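Side-chain contacts in GTPase-activating protein GYP1 (Saccharomyces cerevisiae, PDB 1FKM), which stimulates GTP hydrolysis by Ypt/Rab GTPases through its Rab-GAP TBC domain, supplying an arginine finger and a glutamine finger in trans: residues R213-A216 and D217-N220; A333-L336 and I337-D341; T351-F354 and L355-P359; E374-I377 and W378-Y382. All blocks are in the same frame, centred on the assembly; numbering follows the deposited sequence. Where two conformers were deposited one is given.

Contact 2 is the buried member of the four. Its residues, at the end of helix 324-338 and the start of helix 340-343, touch all three others. Contact 1 lies at the surface, where helix 198-214 gives way to helix 216-224, and it works by a charged cap. Contacts 3 and 4 are partly buried: the former ends helix 348-355 with an amide and two prolines, while the latter runs along helix 365-382 and mixes ring, carboxylate, hydroxyl and water. Buried contact 2 relies on aromatic packing instead. Contacts 3 and 4 do not touch, their centres being about 25 Å apart. All four lie away from the arginine and glutamine fingers.

Contact 1 of 4, residues R213-A216 and D217-N220; sequences RIDA and DLYN
D215 brings the flat end of its side chain against the base of L218, and the two side chains meet at a slant: CG of D215 is 3.5 Å from CB of L218. With chi1 at -163°, CG of D215 is turned from its own N and stands beside its carbonyl carbon, which carries OD1 to 3.1 Å from L218 N. That hydrogen bond is moderately straight, at 153°, but the donor stands 62° out of the carboxylate plane, so OD1 is met from above. OD2 lies 4.0 Å from CD2 of L218 and is hydrogen-bonded to S340 OG of helix 340-343. With both oxygens engaged, the rotation of the carboxylate is restricted. D215 O accepts from Y219 N at 3.1 Å and takes a weak second bond from L218 N. One residue on, N220 N bonds to A216 O at 2.8 Å, and the N220 side chain folds back over the same oxygen without a hydrogen bond from its amide. Without the carboxylate, as with an alanine here, L218 N is likely to lose its side-chain acceptor and S340 OG its partner. The negative charge at this helix start is likely to suit the helix dipole. A side chain before the first turn, bonded to the N-H three residues on, is the classic aspartate N-cap, here starting helix 216-224 within the TBC domain.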
loop_
_atom_site.group_PDB
_atom_site.type_symbol
_atom_site.label_atom_id
_atom_site.label_comp_id
_atom_site.label_asym_id
_atom_site.label_seq_id
_atom_site.Cartn_x
_atom_site.Cartn_y
_atom_site.Cartn_z
ATOM N N ARG A 213 12.911 -20.469 -12.760
ATOM C CA ARG A 213 14.359 -20.292 -12.676
ATOM C C ARG A 213 15.003 -20.777 -11.379
ATOM O O ARG A 213 15.971 -21.529 -11.416
ATOM C CB ARG A 213 14.713 -18.812 -12.857
ATOM C CG ARG A 213 15.187 -18.412 -14.243
ATOM C CD ARG A 213 15.228 -16.886 -14.367
ATOM N NE ARG A 213 15.976 -16.426 -15.535
ATOM C CZ ARG A 213 17.303 -16.419 -15.619
ATOM N NH1 ARG A 213 18.041 -16.844 -14.602
ATOM N NH2 ARG A 213 17.895 -15.984 -16.722
ATOM N N ILE A 214 14.478 -20.350 -10.234
ATOM C CA ILE A 214 15.088 -20.738 -8.963
ATOM C C ILE A 214 14.523 -21.969 -8.263
ATOM O O ILE A 214 15.140 -22.481 -7.329
ATOM C CB ILE A 214 15.100 -19.559 -7.953
ATOM C CG1 ILE A 214 13.739 -19.412 -7.267
ATOM C CG2 ILE A 214 15.475 -18.276 -8.674
ATOM C CD1 ILE A 214 12.633 -18.955 -8.165
ATOM N N ASP A 215 13.357 -22.441 -8.690
ATOM C CA ASP A 215 12.771 -23.636 -8.087
ATOM C C ASP A 215 12.003 -24.410 -9.152
ATOM O O ASP A 215 10.773 -24.499 -9.108
ATOM C CB ASP A 215 11.829 -23.271 -6.936
ATOM C CG ASP A 215 11.535 -24.460 -6.025
ATOM O OD1 ASP A 215 11.707 -25.618 -6.472
ATOM O OD2 ASP A 215 11.124 -24.241 -4.864
ATOM N N ALA A 216 12.743 -24.969 -10.105
ATOM C CA ALA A 216 12.163 -25.728 -11.203
ATOM C C ALA A 216 11.279 -26.869 -10.718
ATOM O O ALA A 216 10.274 -27.196 -11.352
ATOM C CB ALA A 216 13.272 -26.269 -12.101
ATOM N N ASP A 217 11.648 -27.474 -9.593
ATOM C CA ASP A 217 10.871 -28.577 -9.047
ATOM C C ASP A 217 9.476 -28.126 -8.617
ATOM O O ASP A 217 8.495 -28.827 -8.852
ATOM C CB ASP A 217 11.604 -29.214 -7.862
ATOM C CG ASP A 217 12.879 -29.927 -8.283
ATOM O OD1 ASP A 217 12.820 -30.735 -9.232
ATOM O OD2 ASP A 217 13.936 -29.685 -7.665
ATOM N N LEU A 218 9.384 -26.965 -7.977
ATOM C CA LEU A 218 8.081 -26.469 -7.554
ATOM C C LEU A 218 7.282 -26.107 -8.801
ATOM O O LEU A 218 6.089 -26.398 -8.896
ATOM C CB LEU A 218 8.231 -25.240 -6.651
ATOM C CG LEU A 218 6.928 -24.553 -6.234
ATOM C CD1 LEU A 218 6.031 -25.532 -5.486
ATOM C CD2 LEU A 218 7.249 -23.346 -5.356
ATOM N N TYR A 219 7.953 -25.479 -9.760
ATOM C CA TYR A 219 7.315 -25.083 -11.006
ATOM C C TYR A 219 6.727 -26.312 -11.696
ATOM O O TYR A 219 5.578 -26.299 -12.136
ATOM C CB TYR A 219 8.336 -24.425 -11.931
ATOM C CG TYR A 219 7.725 -23.828 -13.177
ATOM C CD1 TYR A 219 7.181 -22.545 -13.163
ATOM C CD2 TYR A 219 7.676 -24.553 -14.368
ATOM C CE1 TYR A 219 6.601 -21.997 -14.306
ATOM C CE2 TYR A 219 7.097 -24.016 -15.515
ATOM C CZ TYR A 219 6.563 -22.737 -15.477
ATOM O OH TYR A 219 5.991 -22.200 -16.607
ATOM N N ASN A 220 7.524 -27.373 -11.788
ATOM C CA ASN A 220 7.082 -28.614 -12.416
ATOM C C ASN A 220 5.928 -29.247 -11.640
ATOM O O ASN A 220 5.025 -29.839 -12.233
ATOM C CB ASN A 220 8.253 -29.601 -12.518
ATOM C CG ASN A 220 9.345 -29.124 -13.469
ATOM O OD1 ASN A 220 10.475 -29.611 -13.426
ATOM N ND2 ASN A 220 9.008 -28.175 -14.335
#

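Contact 2 of 4, residues A333-L336 and I337-D341; sequences AAFL and IKWSD
F335 and W339 form a T-shaped pair, the indole turning its edge to the phenyl face. The F335 ring and the five-membered ring of W339 have centroids 5.0 Å apart and planes at 82°. NE1 of W339 is the atom over the face, 3.8 Å from F335 CE1 and displaced toward the rim. It also comes to 3.3 Å from F335 O, but the poor angle rules out a hydrogen bond. A chi1 of -46° sets CG of W339 beside its own N, so that the indole folds back toward the preceding turn.

The backbone then fixes where the rings start. I337 N bonds to A333 O at 2.9 Å, at a nearly straight 169°, while W339 N reaches three residues back to L336 O at 2.9 Å. The move from a four-residue to a three-residue step tightens the last turn, and S340 N continues it by bonding to I337 O.

Further out, F335 meets W236 edge-to-face, and W339 does the same with F354. A333 rests on L207 and L210 and L336 on V211, all of helix 198-214, while A334 packs on L371 of helix 365-382, so the end of helix 324-338 packs against both helices.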
loop_
_atom_site.group_PDB
_atom_site.type_symbol
_atom_site.label_atom_id
_atom_site.label_comp_id
_atom_site.label_asym_id
_atom_site.label_seq_id
_atom_site.Cartn_x
_atom_site.Cartn_y
_atom_site.Cartn_z
ATOM N N ALA A 333 8.133 -13.849 -5.017
ATOM C CA ALA A 333 8.882 -15.077 -5.269
ATOM C C ALA A 333 9.442 -15.633 -3.955
ATOM O O ALA A 333 9.338 -16.831 -3.686
ATOM C CB ALA A 333 10.021 -14.805 -6.259
ATOM N N ALA A 334 10.026 -14.765 -3.134
ATOM C CA ALA A 334 10.591 -15.198 -1.857
ATOM C C ALA A 334 9.493 -15.704 -0.922
ATOM O O ALA A 334 9.697 -16.661 -0.169
ATOM C CB ALA A 334 11.361 -14.048 -1.202
ATOM N N PHE A 335 8.329 -15.060 -0.978
ATOM C CA PHE A 335 7.182 -15.436 -0.153
ATOM C C PHE A 335 6.743 -16.849 -0.532
ATOM O O PHE A 335 6.599 -17.723 0.329
ATOM C CB PHE A 335 6.030 -14.447 -0.385
ATOM C CG PHE A 335 4.813 -14.698 0.473
ATOM C CD1 PHE A 335 4.914 -14.732 1.862
ATOM C CD2 PHE A 335 3.558 -14.845 -0.108
ATOM C CE1 PHE A 335 3.773 -14.904 2.661
ATOM C CE2 PHE A 335 2.416 -15.015 0.683
ATOM C CZ PHE A 335 2.530 -15.042 2.067
ATOM N N LEU A 336 6.539 -17.061 -1.830
ATOM C CA LEU A 336 6.119 -18.360 -2.342
ATOM C C LEU A 336 7.130 -19.455 -2.026
ATOM O O LEU A 336 6.763 -20.510 -1.513
ATOM C CB LEU A 336 5.920 -18.295 -3.858
ATOM C CG LEU A 336 5.501 -19.604 -4.543
ATOM C CD1 LEU A 336 4.150 -20.079 -3.990
ATOM C CD2 LEU A 336 5.411 -19.380 -6.042
ATOM N N ILE A 337 8.397 -19.203 -2.344
ATOM C CA ILE A 337 9.452 -20.186 -2.121
ATOM C C ILE A 337 9.546 -20.625 -0.665
ATOM O O ILE A 337 9.979 -21.740 -0.373
ATOM C CB ILE A 337 10.826 -19.642 -2.591
ATOM C CG1 ILE A 337 10.784 -19.356 -4.095
ATOM C CG2 ILE A 337 11.929 -20.650 -2.291
ATOM C CD1 ILE A 337 10.397 -20.542 -4.947
ATOM N N LYS A 338 9.133 -19.756 0.250
ATOM C CA LYS A 338 9.178 -20.095 1.663
ATOM C C LYS A 338 8.296 -21.313 1.944
ATOM O O LYS A 338 8.589 -22.108 2.841
ATOM C CB LYS A 338 8.704 -18.911 2.509
ATOM C CG LYS A 338 8.689 -19.188 4.002
ATOM C CD LYS A 338 8.283 -17.957 4.793
ATOM C CE LYS A 338 8.217 -18.255 6.287
ATOM N NZ LYS A 338 9.526 -18.725 6.822
ATOM N N TRP A 339 7.223 -21.455 1.170
ATOM C CA TRP A 339 6.289 -22.567 1.339
ATOM C C TRP A 339 6.592 -23.734 0.396
ATOM O O TRP A 339 5.873 -24.733 0.389
ATOM C CB TRP A 339 4.858 -22.089 1.085
ATOM C CG TRP A 339 4.509 -20.795 1.766
ATOM C CD1 TRP A 339 4.155 -19.621 1.162
ATOM C CD2 TRP A 339 4.487 -20.543 3.175
ATOM N NE1 TRP A 339 3.917 -18.653 2.107
ATOM C CE2 TRP A 339 4.114 -19.191 3.351
ATOM C CE3 TRP A 339 4.747 -21.328 4.306
ATOM C CZ2 TRP A 339 3.993 -18.605 4.613
ATOM C CZ3 TRP A 339 4.627 -20.747 5.562
ATOM C CH2 TRP A 339 4.252 -19.396 5.703
ATOM N N SER A 340 7.656 -23.608 -0.387
ATOM C CA SER A 340 8.032 -24.633 -1.362
ATOM C C SER A 340 7.912 -26.093 -0.902
ATOM O O SER A 340 7.222 -26.888 -1.538
ATOM C CB SER A 340 9.453 -24.376 -1.867
ATOM O OG SER A 340 9.757 -25.227 -2.959
ATOM N N ASP A 341 8.588 -26.450 0.185
ATOM C CA ASP A 341 8.534 -27.827 0.676
ATOM C C ASP A 341 7.103 -28.276 0.966
ATOM O O ASP A 341 6.705 -29.387 0.606
ATOM C CB ASP A 341 9.392 -27.978 1.935
ATOM C CG ASP A 341 10.853 -27.662 1.682
ATOM O OD1 ASP A 341 11.429 -28.235 0.735
ATOM O OD2 ASP A 341 11.428 -26.844 2.432
#

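Contact 3 of 4, residues T351-F354 and L355-P359; sequences TITF and LQNPP
N357 turns back on T353 through a chi1 of -60°, which places its CG beside its own N and carries ND2 to 2.9 Å from T353 O. The amide N-H arrives in the carbonyl plane, on a lone pair, with an N-H...O angle of 144°. L355 and Q356 share this first torsion, and each lies alongside the residue one turn earlier, pointing the same way. CD1 of L355 meets CG2 of T351 at 3.8 Å; the extended Q356 chain runs beside I352, with OE1 3.4 Å from I352 CG2. F354 takes the other setting, CG opposite its own N and beside the carbonyl carbon. The F354 side chain thereby crosses P359 at about a right angle, CZ standing 3.7 Å from P359 CD, while CD2 touches CD2 of L355 at 3.9 Å.

The backbone bonds show the helix running out. L355 N still bonds to T351 O at 2.9 Å, whereas Q356 N divides itself between two weak bonds, to I352 O and T353 O. N357 N then bonds to F354 O at 3.1 Å, but from 69° above the carbonyl plane. Around this end, T351 OG1 is hydrogen-bonded to D347 O and T353 OG1 to Q349 O, while Q356 O accepts from R235 of helix 230-238.

P358 and P359 have no N-H to offer, so neither can donate the backbone bond that would carry the helical pattern on. The chemistry implies a helix end at which a side-chain amide supplies T353 O with a donor as the backbone supply falters, and CD of P359 touches the F354 ring.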
loop_
_atom_site.group_PDB
_atom_site.type_symbol
_atom_site.label_atom_id
_atom_site.label_comp_id
_atom_site.label_asym_id
_atom_site.label_seq_id
_atom_site.Cartn_x
_atom_site.Cartn_y
_atom_site.Cartn_z
ATOM N N THR A 351 -3.461 -26.556 -2.711
ATOM C CA THR A 351 -2.547 -25.477 -3.068
ATOM C C THR A 351 -3.247 -24.120 -3.148
ATOM O O THR A 351 -2.808 -23.153 -2.519
ATOM C CB THR A 351 -1.853 -25.776 -4.420
ATOM O OG1 THR A 351 -1.001 -26.919 -4.276
ATOM C CG2 THR A 351 -1.009 -24.594 -4.869
ATOM N N ILE A 352 -4.332 -24.047 -3.912
ATOM C CA ILE A 352 -5.070 -22.793 -4.060
ATOM C C ILE A 352 -5.580 -22.296 -2.713
ATOM O O ILE A 352 -5.446 -21.116 -2.385
ATOM C CB ILE A 352 -6.273 -22.946 -5.024
ATOM C CG1 ILE A 352 -5.788 -23.462 -6.382
ATOM C CG2 ILE A 352 -6.979 -21.606 -5.203
ATOM C CD1 ILE A 352 -4.684 -22.624 -7.013
ATOM N N THR A 353 -6.165 -23.201 -1.934
ATOM C CA THR A 353 -6.676 -22.850 -0.617
ATOM C C THR A 353 -5.549 -22.279 0.247
ATOM O O THR A 353 -5.714 -21.247 0.895
ATOM C CB THR A 353 -7.269 -24.089 0.095
ATOM O OG1 THR A 353 -8.403 -24.562 -0.638
ATOM C CG2 THR A 353 -7.698 -23.742 1.516
ATOM N N PHE A 354 -4.403 -22.955 0.237
ATOM C CA PHE A 354 -3.241 -22.539 1.024
ATOM C C PHE A 354 -2.668 -21.178 0.623
ATOM O O PHE A 354 -2.428 -20.326 1.477
ATOM C CB PHE A 354 -2.133 -23.592 0.920
ATOM C CG PHE A 354 -0.922 -23.286 1.763
ATOM C CD1 PHE A 354 -0.879 -23.653 3.104
ATOM C CD2 PHE A 354 0.170 -22.618 1.220
ATOM C CE1 PHE A 354 0.236 -23.360 3.892
ATOM C CE2 PHE A 354 1.291 -22.320 2.000
ATOM C CZ PHE A 354 1.322 -22.693 3.338
ATOM N N LEU A 355 -2.439 -20.977 -0.671
ATOM C CA LEU A 355 -1.867 -19.724 -1.146
ATOM C C LEU A 355 -2.805 -18.523 -1.080
ATOM O O LEU A 355 -2.353 -17.381 -1.186
ATOM C CB LEU A 355 -1.329 -19.902 -2.567
ATOM C CG LEU A 355 -0.153 -20.882 -2.621
ATOM C CD1 LEU A 355 0.261 -21.124 -4.061
ATOM C CD2 LEU A 355 1.011 -20.330 -1.794
ATOM N N GLN A 356 -4.102 -18.772 -0.920
ATOM C CA GLN A 356 -5.066 -17.682 -0.803
ATOM C C GLN A 356 -5.358 -17.465 0.679
ATOM O O GLN A 356 -6.133 -16.588 1.051
ATOM C CB GLN A 356 -6.368 -18.009 -1.545
ATOM C CG GLN A 356 -6.186 -18.273 -3.034
ATOM C CD GLN A 356 -7.504 -18.519 -3.750
ATOM O OE1 GLN A 356 -8.394 -19.182 -3.220
ATOM N NE2 GLN A 356 -7.628 -17.995 -4.962
ATOM N N ASN A 357 -4.729 -18.279 1.524
ATOM C CA ASN A 357 -4.903 -18.179 2.969
ATOM C C ASN A 357 -3.617 -18.594 3.686
ATOM O O ASN A 357 -3.634 -19.475 4.545
ATOM C CB ASN A 357 -6.059 -19.074 3.420
ATOM C CG ASN A 357 -7.378 -18.689 2.780
ATOM O OD1 ASN A 357 -7.918 -17.616 3.045
ATOM N ND2 ASN A 357 -7.899 -19.564 1.925
ATOM N N PRO A 358 -2.483 -17.957 3.342
ATOM C CA PRO A 358 -1.179 -18.258 3.945
ATOM C C PRO A 358 -1.192 -18.073 5.462
ATOM O O PRO A 358 -1.850 -17.173 5.974
ATOM C CB PRO A 358 -0.242 -17.256 3.271
ATOM C CG PRO A 358 -0.926 -16.936 1.985
ATOM C CD PRO A 358 -2.365 -16.841 2.390
ATOM N N PRO A 359 -0.455 -18.923 6.195
ATOM C CA PRO A 359 -0.378 -18.856 7.660
ATOM C C PRO A 359 0.566 -17.746 8.123
ATOM O O PRO A 359 1.638 -18.012 8.668
ATOM C CB PRO A 359 0.130 -20.244 8.033
ATOM C CG PRO A 359 1.064 -20.548 6.892
ATOM C CD PRO A 359 0.273 -20.100 5.684
#

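Contact 4 of 4, residues E374-I377 and W378-Y382; sequences EAFI and WQSLY
E374 lies over one face of the W378 indole, and this is the main apolar contact. CG of E374 sits 3.3 Å above the ring plane, toward the rim, so it is a methylene that touches the ring. Chi1 of E374 is 180° and the chain is extended beyond CG; the two side chains therefore run alongside, pointing the same way. The carboxylate is turned 51° from the indole plane, with OE2 at 3.5 Å from CZ2 of W378. A lesser pair on the helix surface joins CG2 of I377 to CD1 of L381 at 4.0 Å.

The polar bridge belongs to the same pair: one water donates to OE2 of E374 at 2.8 Å and accepts from NE1 of W378 at 3.1 Å. A second polar cluster is at F376 O, which takes S380 N at 2.9 Å and, in one of the two conformers modelled for S380, its OG at 2.8 Å from the opposite face of the carbonyl plane. In that conformer OG also stands over one face of the F376 ring; both OG contacts are therefore less certain than the rest.

Beyond the helix, Q379 NE2 is hydrogen-bonded to E260, and the W378 ring packs on A334 and I337 of helix 324-338. Replacing W378 by an alanine is likely to open a gap beside A334 and I337 and to leave the CG methylene of E374 and the bridging water without their indole partner. Side chains four residues apart, lying alongside each other, are typical of a regular alpha helix, here helix 365-382, whose W378 side docks on helix 324-338.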
loop_
_atom_site.group_PDB
_atom_site.type_symbol
_atom_site.label_atom_id
_atom_site.label_comp_id
_atom_site.label_asym_id
_atom_site.label_seq_id
_atom_site.Cartn_x
_atom_site.Cartn_y
_atom_site.Cartn_z
ATOM N N GLU A 374 15.601 -10.942 1.956
ATOM C CA GLU A 374 15.827 -11.988 0.967
ATOM C C GLU A 374 15.461 -11.482 -0.430
ATOM O O GLU A 374 16.233 -11.629 -1.380
ATOM C CB GLU A 374 14.999 -13.229 1.327
ATOM C CG GLU A 374 15.151 -14.393 0.362
ATOM C CD GLU A 374 14.606 -15.694 0.934
ATOM O OE1 GLU A 374 13.451 -15.698 1.409
ATOM O OE2 GLU A 374 15.334 -16.715 0.904
ATOM N N ALA A 375 14.288 -10.873 -0.555
ATOM C CA ALA A 375 13.859 -10.340 -1.845
ATOM C C ALA A 375 14.861 -9.310 -2.359
ATOM O O ALA A 375 15.094 -9.205 -3.567
ATOM C CB ALA A 375 12.467 -9.696 -1.722
ATOM N N PHE A 376 15.436 -8.527 -1.451
ATOM C CA PHE A 376 16.408 -7.513 -1.857
ATOM C C PHE A 376 17.661 -8.159 -2.440
ATOM O O PHE A 376 18.192 -7.711 -3.456
ATOM C CB PHE A 376 16.813 -6.628 -0.678
ATOM C CG PHE A 376 17.866 -5.614 -1.032
ATOM C CD1 PHE A 376 17.554 -4.513 -1.829
ATOM C CD2 PHE A 376 19.186 -5.790 -0.620
ATOM C CE1 PHE A 376 18.537 -3.605 -2.214
ATOM C CE2 PHE A 376 20.179 -4.886 -1.002
ATOM C CZ PHE A 376 19.851 -3.790 -1.802
ATOM N N ILE A 377 18.140 -9.204 -1.779
ATOM C CA ILE A 377 19.323 -9.916 -2.252
ATOM C C ILE A 377 19.037 -10.554 -3.608
ATOM O O ILE A 377 19.856 -10.462 -4.517
ATOM C CB ILE A 377 19.757 -11.007 -1.241
ATOM C CG1 ILE A 377 20.356 -10.337 -0.003
ATOM C CG2 ILE A 377 20.757 -11.970 -1.885
ATOM C CD1 ILE A 377 20.517 -11.251 1.190
ATOM N N TRP A 378 17.876 -11.192 -3.755
ATOM C CA TRP A 378 17.540 -11.831 -5.027
ATOM C C TRP A 378 17.488 -10.806 -6.153
ATOM O O TRP A 378 18.012 -11.032 -7.253
ATOM C CB TRP A 378 16.192 -12.555 -4.929
ATOM C CG TRP A 378 16.219 -13.747 -4.033
ATOM C CD1 TRP A 378 17.225 -14.115 -3.181
ATOM C CD2 TRP A 378 15.184 -14.723 -3.878
ATOM N NE1 TRP A 378 16.876 -15.261 -2.505
ATOM C CE2 TRP A 378 15.628 -15.655 -2.914
ATOM C CE3 TRP A 378 13.921 -14.901 -4.461
ATOM C CZ2 TRP A 378 14.854 -16.751 -2.517
ATOM C CZ3 TRP A 378 13.150 -15.995 -4.067
ATOM C CH2 TRP A 378 13.620 -16.902 -3.106
ATOM N N GLN A 379 16.853 -9.673 -5.873
ATOM C CA GLN A 379 16.749 -8.613 -6.861
ATOM C C GLN A 379 18.129 -8.075 -7.239
ATOM O O GLN A 379 18.395 -7.805 -8.408
ATOM C CB GLN A 379 15.880 -7.468 -6.325
ATOM C CG GLN A 379 15.955 -6.198 -7.168
ATOM C CD GLN A 379 15.153 -5.055 -6.576
ATOM O OE1 GLN A 379 13.976 -4.894 -6.879
ATOM N NE2 GLN A 379 15.785 -4.267 -5.713
ATOM N N SER A 380 19.001 -7.923 -6.246
ATOM C CA SER A 380 20.344 -7.404 -6.489
ATOM C C SER A 380 21.152 -8.348 -7.372
ATOM O O SER A 380 21.925 -7.908 -8.222
ATOM C CB SER A 380 21.076 -7.181 -5.163
ATOM O OG SER A 380 20.383 -6.248 -4.349
ATOM N N LEU A 381 20.972 -9.647 -7.163
ATOM C CA LEU A 381 21.678 -10.648 -7.946
ATOM C C LEU A 381 21.197 -10.638 -9.385
ATOM O O LEU A 381 21.997 -10.737 -10.315
ATOM C CB LEU A 381 21.466 -12.039 -7.342
ATOM C CG LEU A 381 22.202 -12.315 -6.028
ATOM C CD1 LEU A 381 21.700 -13.607 -5.404
ATOM C CD2 LEU A 381 23.689 -12.391 -6.300
ATOM N N TYR A 382 19.887 -10.499 -9.562
ATOM C CA TYR A 382 19.299 -10.502 -10.889
ATOM C C TYR A 382 19.714 -9.306 -11.733
ATOM O O TYR A 382 19.837 -9.422 -12.953
ATOM C CB TYR A 382 17.772 -10.546 -10.800
ATOM C CG TYR A 382 17.139 -11.161 -12.020
ATOM C CD1 TYR A 382 17.140 -12.544 -12.200
ATOM C CD2 TYR A 382 16.574 -10.365 -13.018
ATOM C CE1 TYR A 382 16.598 -13.125 -13.341
ATOM C CE2 TYR A 382 16.027 -10.936 -14.169
ATOM C CZ TYR A 382 16.044 -12.317 -14.321
ATOM O OH TYR A 382 15.512 -12.898 -15.452
HETATM O O HOH W 1 18.019 -16.306 0.146
#